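Local coordinates for DNA mismatch repair protein MutS (Thermus aquaticus, PDB 1EWQ) that binds mismatched DNA, probably carrying out the recognition step of mismatch repair, and has a weak ATPase activity, at residues T271-L276 / L287-L292; T279-G284 / E526-A531; A317-V322 / L533-V538. One frame throughout, in Å; residues are numbered along the deposited sequence.

Contact 1 (T271-L276 / L287-L292); sequences TLFSVL and LLQSWL
In the mostly helical core of MutS domain III, the short helix 272-276 packs against the following helix 282-293 through Phe273, Leu272 and Leu276 on one side and Leu288, Gln289 and Leu292 on the other. The local axes run 11.4 Å apart at 134°, a spacing wide enough for side chains to fill the gap. Phe273 supplies the largest share of the surface. With its CG anti to the backbone N (chi1 -169°), the ring reaches across to the second helix although its first bond does not aim there. Leu288 meets the ring edge near its plane, CG lying 4.0 Å from Phe273 CE1. Gln289 crosses at about a right angle: its CB is 3.7 Å from Phe273 CZ, and its amide plane is turned only 14° from the ring. The tightest touch is Phe273 CD1 to Leu292 CD1, at 3.4 Å. Leu292 touches all three contacting residues of the short helix, for its other methyl, CD2, lies 4.2 Å from Leu272 CD2, and CD1 lies 4.2 Å from Leu276 CD1. Beyond the pair, Leu272 and Leu276 continue onto Leu602 of helix 589-603, whose N-terminal end holds the last residues of the predicted ATP-binding loop, and Leu276 also rests on Leu533. With leucines of the second helix set against an aromatic ring of the first, this is plain apolar packing between consecutive, steeply crossed helices of the domain III core.

Contact 2 (T279-G284 / E526-A531); sequences TRTAPG and ELDVYA
The turn leading into helix 282-293 comes close to the side of helix 514-540, with the CA atoms of Gly284 and Asp528 only 5.5 Å apart. Asp528 contributes the largest share of the contact. Its CG stands anti to the backbone N (chi1 -178°), which sends the carboxylate across into the turn. There Arg280 N donates to Asp528 OD1 over 2.7 Å, nearly straight at 167° and into the syn lone pair of that oxygen. The other oxygen, OD2, receives Thr281 N at 2.8 Å and the hydroxyl Thr281 OG1 at 2.7 Å, although the position of OD2 is less certain because Thr279 OG1 is modelled too close to it. Thr281 is also the N-cap of helix 282-293: its OG1 accepts from Gly284 N over 3.2 Å, so in the model one hydroxyl both caps the helix and binds the acid. This ties the start of one domain III helix to a long helix more than 240 residues later in sequence. As modelled, two backbone amides and a hydroxyl reach the buried carboxylate, with only the Arg280 N bond to OD1 clear of that doubt; the nearby helix N-terminus would be expected to favour the charged form of the acid. Gly284, without a side chain, lies beside the carboxylate. Alongside, Val529 turns its CG2 methyl to 3.3 Å from Gly284 O, while its side chain also packs on Leu287 and Trp291.

Contact 3 (A317-V322 / L533-V538); sequences ALREGV and LAEVAV
A salt-bridge network joins helix 316-326 to the C-terminal part of helix 514-540, at a crossing of two helices in the helical core of MutS. The local axes pass 10.9 Å apart with N-to-C directions 122° from each other, and Arg319, Glu320 and Glu535 fill the space between. Arg319 leaves its helix extended, CG anti to the backbone N, then bends at chi3 to present NE to Glu535. The bond from Arg319 NE to Glu535 OE1 is 2.8 Å long but well off straight at 132°; the oxygen is approached from above its carboxylate plane, and the two flat groups stand 62° apart. From the same helix, Glu320 is held side-on: Arg319 NE and NH2 both donate to Glu320 OE2, NH2 at 3.0 Å and into the anti lone pair. The two acids therefore converge on one guanidinium, bringing Glu320 OE2 to 2.7 Å from Glu535 OE2, a separation suggesting that one of them is probably protonated. A further salt bridge from Arg323 to Glu535 adds positive charge to the cluster, and Arg319 NH1 is engaged by the carbonyl of Phe312. Apolar atoms complete the fit. The Arg319 CD methylene lies 3.8 Å from Ala534 CB, while the methyl Val538 CG2 sits over one face of the guanidinium, 3.8 Å from Arg319 NH1.

Going from the N terminus, contact 1 closes a short loop of ten residues between helix 272-276 and helix 282-293. Contact 2 opens within that loop, at 279-284, and closes some 240 residues later on helix 514-540, so the two cross. Contact 3 opens at 317-322 and closes on the same long helix, beyond 526-531; it crosses contact 2 and follows contact 1 in series. Helix 514-540 is thus the common partner of contacts 2 and 3, taking in the capped turn and, further along, helix 316-326. Contacts 1 and 2 also touch through Trp291 on Tyr530, and contacts 1 and 3 through Leu276 on Val536, binding early and late parts of the helical core together.

Contact 1 (T271-L276 / L287-L292)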
loop_
_atom_site.group_PDB
_atom_site.type_symbol
_atom_site.label_atom_id
_atom_site.label_comp_id
_atom_site.label_asym_id
_atom_site.label_seq_id
_atom_site.Cartn_x
_atom_site.Cartn_y
_atom_site.Cartn_z
ATOM N N THR C 271 -1.863 -10.658 16.898
ATOM C CA THR C 271 -1.116 -9.924 17.908
ATOM C C THR C 271 -1.610 -10.339 19.299
ATOM O O THR C 271 -2.727 -10.851 19.439
ATOM C CB THR C 271 -1.341 -8.409 17.695
ATOM O OG1 THR C 271 -0.365 -7.903 16.777
ATOM C CG2 THR C 271 -1.260 -7.662 18.969
ATOM N N LEU C 272 -0.783 -10.149 20.324
ATOM C CA LEU C 272 -1.214 -10.495 21.673
ATOM C C LEU C 272 -2.430 -9.641 22.001
ATOM O O LEU C 272 -3.394 -10.109 22.609
ATOM C CB LEU C 272 -0.124 -10.197 22.703
ATOM C CG LEU C 272 -0.629 -10.374 24.145
ATOM C CD1 LEU C 272 -0.947 -11.850 24.394
ATOM C CD2 LEU C 272 0.398 -9.873 25.143
ATOM N N PHE C 273 -2.370 -8.383 21.581
ATOM C CA PHE C 273 -3.437 -7.439 21.833
ATOM C C PHE C 273 -4.719 -7.811 21.101
ATOM O O PHE C 273 -5.810 -7.674 21.655
ATOM C CB PHE C 273 -2.989 -6.030 21.438
ATOM C CG PHE C 273 -3.924 -4.940 21.896
ATOM C CD1 PHE C 273 -4.385 -4.903 23.206
ATOM C CD2 PHE C 273 -4.319 -3.933 21.023
ATOM C CE1 PHE C 273 -5.226 -3.883 23.645
ATOM C CE2 PHE C 273 -5.162 -2.903 21.454
ATOM C CZ PHE C 273 -5.614 -2.883 22.773
ATOM N N SER C 274 -4.598 -8.287 19.865
ATOM C CA SER C 274 -5.789 -8.659 19.109
ATOM C C SER C 274 -6.460 -9.880 19.733
ATOM O O SER C 274 -7.681 -10.014 19.686
ATOM C CB SER C 274 -5.442 -8.946 17.638
ATOM O OG SER C 274 -4.757 -10.175 17.500
ATOM N N VAL C 275 -5.658 -10.764 20.318
ATOM C CA VAL C 275 -6.181 -11.969 20.957
ATOM C C VAL C 275 -6.776 -11.655 22.321
ATOM O O VAL C 275 -7.849 -12.128 22.669
ATOM C CB VAL C 275 -5.068 -13.026 21.165
ATOM C CG1 VAL C 275 -5.569 -14.149 22.073
ATOM C CG2 VAL C 275 -4.632 -13.592 19.836
ATOM N N LEU C 276 -6.064 -10.840 23.086
ATOM C CA LEU C 276 -6.472 -10.472 24.432
ATOM C C LEU C 276 -7.688 -9.564 24.481
ATOM O O LEU C 276 -8.542 -9.698 25.362
ATOM C CB LEU C 276 -5.319 -9.755 25.135
ATOM C CG LEU C 276 -4.891 -10.169 26.542
ATOM C CD1 LEU C 276 -4.291 -8.951 27.253
ATOM C CD2 LEU C 276 -6.069 -10.715 27.326
ATOM N N LEU C 287 -7.672 1.681 27.809
ATOM C CA LEU C 287 -7.177 1.352 29.135
ATOM C C LEU C 287 -6.387 0.039 29.085
ATOM O O LEU C 287 -5.308 -0.064 29.674
ATOM C CB LEU C 287 -8.329 1.199 30.123
ATOM C CG LEU C 287 -7.882 0.878 31.555
ATOM C CD1 LEU C 287 -7.192 2.120 32.140
ATOM C CD2 LEU C 287 -9.094 0.478 32.412
ATOM N N LEU C 288 -6.918 -0.963 28.381
ATOM C CA LEU C 288 -6.224 -2.240 28.287
ATOM C C LEU C 288 -4.875 -2.044 27.602
ATOM O O LEU C 288 -3.878 -2.616 28.009
ATOM C CB LEU C 288 -7.062 -3.271 27.513
ATOM C CG LEU C 288 -6.412 -4.652 27.341
ATOM C CD1 LEU C 288 -5.834 -5.130 28.673
ATOM C CD2 LEU C 288 -7.436 -5.650 26.800
ATOM N N GLN C 289 -4.846 -1.225 26.562
ATOM C CA GLN C 289 -3.596 -0.995 25.865
ATOM C C GLN C 289 -2.608 -0.290 26.789
ATOM O O GLN C 289 -1.409 -0.566 26.763
ATOM C CB GLN C 289 -3.823 -0.165 24.600
ATOM C CG GLN C 289 -2.535 0.071 23.836
ATOM C CD GLN C 289 -2.764 0.465 22.390
ATOM O OE1 GLN C 289 -3.566 1.347 22.097
ATOM N NE2 GLN C 289 -2.044 -0.183 21.479
ATOM N N SER C 290 -3.127 0.604 27.620
ATOM C CA SER C 290 -2.296 1.349 28.555
ATOM C C SER C 290 -1.653 0.411 29.576
ATOM O O SER C 290 -0.491 0.593 29.963
ATOM C CB SER C 290 -3.141 2.393 29.272
ATOM O OG SER C 290 -2.325 3.226 30.069
ATOM N N TRP C 291 -2.420 -0.596 30.003
ATOM C CA TRP C 291 -1.950 -1.579 30.973
ATOM C C TRP C 291 -0.881 -2.456 30.332
ATOM O O TRP C 291 0.123 -2.771 30.958
ATOM C CB TRP C 291 -3.114 -2.447 31.479
ATOM C CG TRP C 291 -4.050 -1.725 32.434
ATOM C CD1 TRP C 291 -4.012 -0.403 32.784
ATOM C CD2 TRP C 291 -5.150 -2.299 33.152
ATOM N NE1 TRP C 291 -5.020 -0.119 33.677
ATOM C CE2 TRP C 291 -5.734 -1.264 33.918
ATOM C CE3 TRP C 291 -5.698 -3.590 33.223
ATOM C CZ2 TRP C 291 -6.842 -1.478 34.747
ATOM C CZ3 TRP C 291 -6.801 -3.806 34.051
ATOM C CH2 TRP C 291 -7.360 -2.751 34.801
ATOM N N LEU C 292 -1.101 -2.854 29.085
ATOM C CA LEU C 292 -0.112 -3.665 28.383
ATOM C C LEU C 292 1.162 -2.849 28.119
ATOM O O LEU C 292 2.264 -3.385 28.169
ATOM C CB LEU C 292 -0.685 -4.180 27.057
ATOM C CG LEU C 292 -1.595 -5.412 27.120
ATOM C CD1 LEU C 292 -2.262 -5.621 25.764
ATOM C CD2 LEU C 292 -0.783 -6.645 27.502
#

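Contact 2 (T279-G284 / E526-A531)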
loop_
_atom_site.group_PDB
_atom_site.type_symbol
_atom_site.label_atom_id
_atom_site.label_comp_id
_atom_site.label_asym_id
_atom_site.label_seq_id
_atom_site.Cartn_x
_atom_site.Cartn_y
_atom_site.Cartn_z
ATOM N N THR C 279 -12.678 -6.129 24.478
ATOM C CA THR C 279 -13.263 -4.951 25.085
ATOM C C THR C 279 -14.476 -4.458 24.289
ATOM O O THR C 279 -14.528 -4.592 23.079
ATOM C CB THR C 279 -12.200 -3.833 25.188
ATOM O OG1 THR C 279 -12.712 -2.758 25.975
ATOM C CG2 THR C 279 -11.840 -3.304 23.824
ATOM N N ARG C 280 -15.456 -3.894 24.981
ATOM C CA ARG C 280 -16.663 -3.408 24.320
ATOM C C ARG C 280 -16.663 -1.911 23.990
ATOM O O ARG C 280 -17.335 -1.487 23.056
ATOM C CB ARG C 280 -17.885 -3.768 25.168
ATOM C CG ARG C 280 -18.245 -5.254 25.087
ATOM C CD ARG C 280 -18.627 -5.599 23.654
ATOM N NE ARG C 280 -18.668 -7.030 23.363
ATOM C CZ ARG C 280 -19.733 -7.808 23.534
ATOM N NH1 ARG C 280 -20.869 -7.300 24.008
ATOM N NH2 ARG C 280 -19.665 -9.093 23.213
ATOM N N THR C 281 -15.891 -1.122 24.730
ATOM C CA THR C 281 -15.833 0.318 24.491
ATOM C C THR C 281 -14.427 0.810 24.119
ATOM O O THR C 281 -13.432 0.139 24.386
ATOM C CB THR C 281 -16.270 1.082 25.729
ATOM O OG1 THR C 281 -15.320 0.851 26.773
ATOM C CG2 THR C 281 -17.638 0.612 26.191
ATOM N N ALA C 282 -14.348 1.993 23.516
ATOM C CA ALA C 282 -13.052 2.536 23.131
ATOM C C ALA C 282 -12.224 2.858 24.382
ATOM O O ALA C 282 -11.047 2.524 24.439
ATOM C CB ALA C 282 -13.228 3.782 22.255
ATOM N N PRO C 283 -12.831 3.510 25.393
ATOM C CA PRO C 283 -12.093 3.841 26.622
ATOM C C PRO C 283 -11.493 2.570 27.242
ATOM O O PRO C 283 -10.406 2.592 27.819
ATOM C CB PRO C 283 -13.161 4.466 27.514
ATOM C CG PRO C 283 -14.092 5.132 26.518
ATOM C CD PRO C 283 -14.192 4.090 25.417
ATOM N N GLY C 284 -12.224 1.468 27.103
ATOM C CA GLY C 284 -11.777 0.188 27.619
ATOM C C GLY C 284 -10.619 -0.349 26.801
ATOM O O GLY C 284 -9.630 -0.802 27.358
ATOM N N GLU C 526 -12.804 0.671 33.086
ATOM C CA GLU C 526 -12.182 -0.343 33.922
ATOM C C GLU C 526 -13.013 -1.624 33.957
ATOM O O GLU C 526 -12.493 -2.718 33.757
ATOM C CB GLU C 526 -11.981 0.192 35.342
ATOM C CG GLU C 526 -10.557 0.031 35.830
ATOM C CD GLU C 526 -10.351 0.547 37.235
ATOM O OE1 GLU C 526 -10.580 1.756 37.473
ATOM O OE2 GLU C 526 -9.958 -0.266 38.097
ATOM N N LEU C 527 -14.310 -1.482 34.201
ATOM C CA LEU C 527 -15.197 -2.637 34.251
ATOM C C LEU C 527 -15.221 -3.336 32.897
ATOM O O LEU C 527 -15.350 -4.553 32.830
ATOM C CB LEU C 527 -16.609 -2.198 34.641
ATOM C CG LEU C 527 -16.653 -1.486 35.991
ATOM C CD1 LEU C 527 -17.998 -0.823 36.185
ATOM C CD2 LEU C 527 -16.369 -2.498 37.104
ATOM N N ASP C 528 -15.105 -2.556 31.822
ATOM C CA ASP C 528 -15.094 -3.112 30.470
ATOM C C ASP C 528 -13.882 -4.045 30.349
ATOM O O ASP C 528 -13.995 -5.158 29.818
ATOM C CB ASP C 528 -15.031 -1.969 29.434
ATOM C CG ASP C 528 -15.057 -2.459 27.972
ATOM O OD1 ASP C 528 -15.588 -3.559 27.695
ATOM O OD2 ASP C 528 -14.560 -1.718 27.087
ATOM N N VAL C 529 -12.739 -3.606 30.875
ATOM C CA VAL C 529 -11.511 -4.395 30.821
ATOM C C VAL C 529 -11.565 -5.681 31.654
ATOM O O VAL C 529 -11.209 -6.757 31.175
ATOM C CB VAL C 529 -10.305 -3.546 31.252
ATOM C CG1 VAL C 529 -9.073 -4.423 31.415
ATOM C CG2 VAL C 529 -10.029 -2.472 30.180
ATOM N N TYR C 530 -12.018 -5.570 32.896
ATOM C CA TYR C 530 -12.122 -6.730 33.768
ATOM C C TYR C 530 -13.063 -7.783 33.183
ATOM O O TYR C 530 -12.742 -8.971 33.170
ATOM C CB TYR C 530 -12.621 -6.296 35.143
ATOM C CG TYR C 530 -11.654 -5.415 35.899
ATOM C CD1 TYR C 530 -12.101 -4.287 36.591
ATOM C CD2 TYR C 530 -10.297 -5.737 35.973
ATOM C CE1 TYR C 530 -11.216 -3.508 37.339
ATOM C CE2 TYR C 530 -9.406 -4.965 36.724
ATOM C CZ TYR C 530 -9.871 -3.855 37.403
ATOM O OH TYR C 530 -8.995 -3.109 38.163
ATOM N N ALA C 531 -14.223 -7.349 32.698
ATOM C CA ALA C 531 -15.180 -8.282 32.111
ATOM C C ALA C 531 -14.593 -8.897 30.839
ATOM O O ALA C 531 -14.794 -10.082 30.551
ATOM C CB ALA C 531 -16.499 -7.564 31.801
#

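Contact 3 (A317-V322 / L533-V538)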
loop_
_atom_site.group_PDB
_atom_site.type_symbol
_atom_site.label_atom_id
_atom_site.label_comp_id
_atom_site.label_asym_id
_atom_site.label_seq_id
_atom_site.Cartn_x
_atom_site.Cartn_y
_atom_site.Cartn_z
ATOM N N ALA C 317 -23.572 -14.626 34.358
ATOM C CA ALA C 317 -24.728 -13.828 33.976
ATOM C C ALA C 317 -24.394 -12.335 34.041
ATOM O O ALA C 317 -24.631 -11.591 33.092
ATOM C CB ALA C 317 -25.919 -14.162 34.898
ATOM N N LEU C 318 -23.833 -11.906 35.162
ATOM C CA LEU C 318 -23.460 -10.512 35.349
ATOM C C LEU C 318 -22.454 -10.055 34.292
ATOM O O LEU C 318 -22.570 -8.956 33.734
ATOM C CB LEU C 318 -22.856 -10.323 36.736
ATOM C CG LEU C 318 -22.366 -8.915 37.057
ATOM C CD1 LEU C 318 -23.534 -7.925 36.969
ATOM C CD2 LEU C 318 -21.750 -8.906 38.446
ATOM N N ARG C 319 -21.468 -10.908 34.029
ATOM C CA ARG C 319 -20.437 -10.609 33.048
ATOM C C ARG C 319 -21.021 -10.371 31.658
ATOM O O ARG C 319 -20.714 -9.369 31.010
ATOM C CB ARG C 319 -19.419 -11.749 32.964
ATOM C CG ARG C 319 -18.252 -11.430 32.030
ATOM C CD ARG C 319 -17.352 -12.633 31.798
ATOM N NE ARG C 319 -18.030 -13.686 31.051
ATOM C CZ ARG C 319 -18.285 -14.897 31.535
ATOM N NH1 ARG C 319 -17.919 -15.207 32.772
ATOM N NH2 ARG C 319 -18.888 -15.797 30.777
ATOM N N GLU C 320 -21.850 -11.302 31.193
ATOM C CA GLU C 320 -22.445 -11.176 29.867
ATOM C C GLU C 320 -23.445 -10.017 29.829
ATOM O O GLU C 320 -23.592 -9.336 28.805
ATOM C CB GLU C 320 -23.132 -12.489 29.465
ATOM C CG GLU C 320 -22.192 -13.703 29.399
ATOM C CD GLU C 320 -21.074 -13.526 28.381
ATOM O OE1 GLU C 320 -21.311 -12.856 27.346
ATOM O OE2 GLU C 320 -19.970 -14.065 28.610
ATOM N N GLY C 321 -24.128 -9.794 30.948
ATOM C CA GLY C 321 -25.089 -8.710 31.022
ATOM C C GLY C 321 -24.405 -7.366 30.862
ATOM O O GLY C 321 -24.844 -6.516 30.079
ATOM N N VAL C 322 -23.324 -7.171 31.609
ATOM C CA VAL C 322 -22.572 -5.922 31.542
ATOM C C VAL C 322 -22.039 -5.704 30.124
ATOM O O VAL C 322 -22.168 -4.608 29.570
ATOM C CB VAL C 322 -21.405 -5.932 32.562
ATOM C CG1 VAL C 322 -20.422 -4.815 32.265
ATOM C CG2 VAL C 322 -21.961 -5.768 33.965
ATOM N N LEU C 533 -11.302 -9.356 30.120
ATOM C CA LEU C 533 -10.234 -10.297 30.438
ATOM C C LEU C 533 -10.853 -11.584 30.968
ATOM O O LEU C 533 -10.295 -12.669 30.772
ATOM C CB LEU C 533 -9.276 -9.700 31.478
ATOM C CG LEU C 533 -8.438 -8.504 30.996
ATOM C CD1 LEU C 533 -7.611 -7.932 32.135
ATOM C CD2 LEU C 533 -7.526 -8.954 29.870
ATOM N N ALA C 534 -12.005 -11.465 31.635
ATOM C CA ALA C 534 -12.686 -12.644 32.162
ATOM C C ALA C 534 -13.247 -13.425 30.986
ATOM O O ALA C 534 -13.198 -14.652 30.971
ATOM C CB ALA C 534 -13.821 -12.245 33.120
ATOM N N GLU C 535 -13.773 -12.696 30.006
ATOM C CA GLU C 535 -14.345 -13.288 28.803
ATOM C C GLU C 535 -13.298 -14.141 28.086
ATOM O O GLU C 535 -13.564 -15.286 27.714
ATOM C CB GLU C 535 -14.821 -12.187 27.862
ATOM C CG GLU C 535 -15.839 -12.627 26.829
ATOM C CD GLU C 535 -17.201 -12.921 27.445
ATOM O OE1 GLU C 535 -17.420 -12.541 28.610
ATOM O OE2 GLU C 535 -18.055 -13.521 26.767
ATOM N N VAL C 536 -12.115 -13.567 27.883
ATOM C CA VAL C 536 -11.020 -14.256 27.217
ATOM C C VAL C 536 -10.597 -15.471 28.036
ATOM O O VAL C 536 -10.350 -16.544 27.494
ATOM C CB VAL C 536 -9.788 -13.319 27.051
ATOM C CG1 VAL C 536 -8.541 -14.139 26.712
ATOM C CG2 VAL C 536 -10.049 -12.309 25.961
ATOM N N ALA C 537 -10.505 -15.280 29.345
ATOM C CA ALA C 537 -10.097 -16.351 30.243
ATOM C C ALA C 537 -11.058 -17.546 30.146
ATOM O O ALA C 537 -10.623 -18.699 30.097
ATOM C CB ALA C 537 -10.037 -15.827 31.676
ATOM N N VAL C 538 -12.359 -17.268 30.111
ATOM C CA VAL C 538 -13.342 -18.344 30.028
ATOM C C VAL C 538 -13.308 -19.030 28.667
ATOM O O VAL C 538 -13.346 -20.252 28.580
ATOM C CB VAL C 538 -14.789 -17.833 30.289
ATOM C CG1 VAL C 538 -15.790 -18.961 30.062
ATOM C CG2 VAL C 538 -14.908 -17.344 31.712
#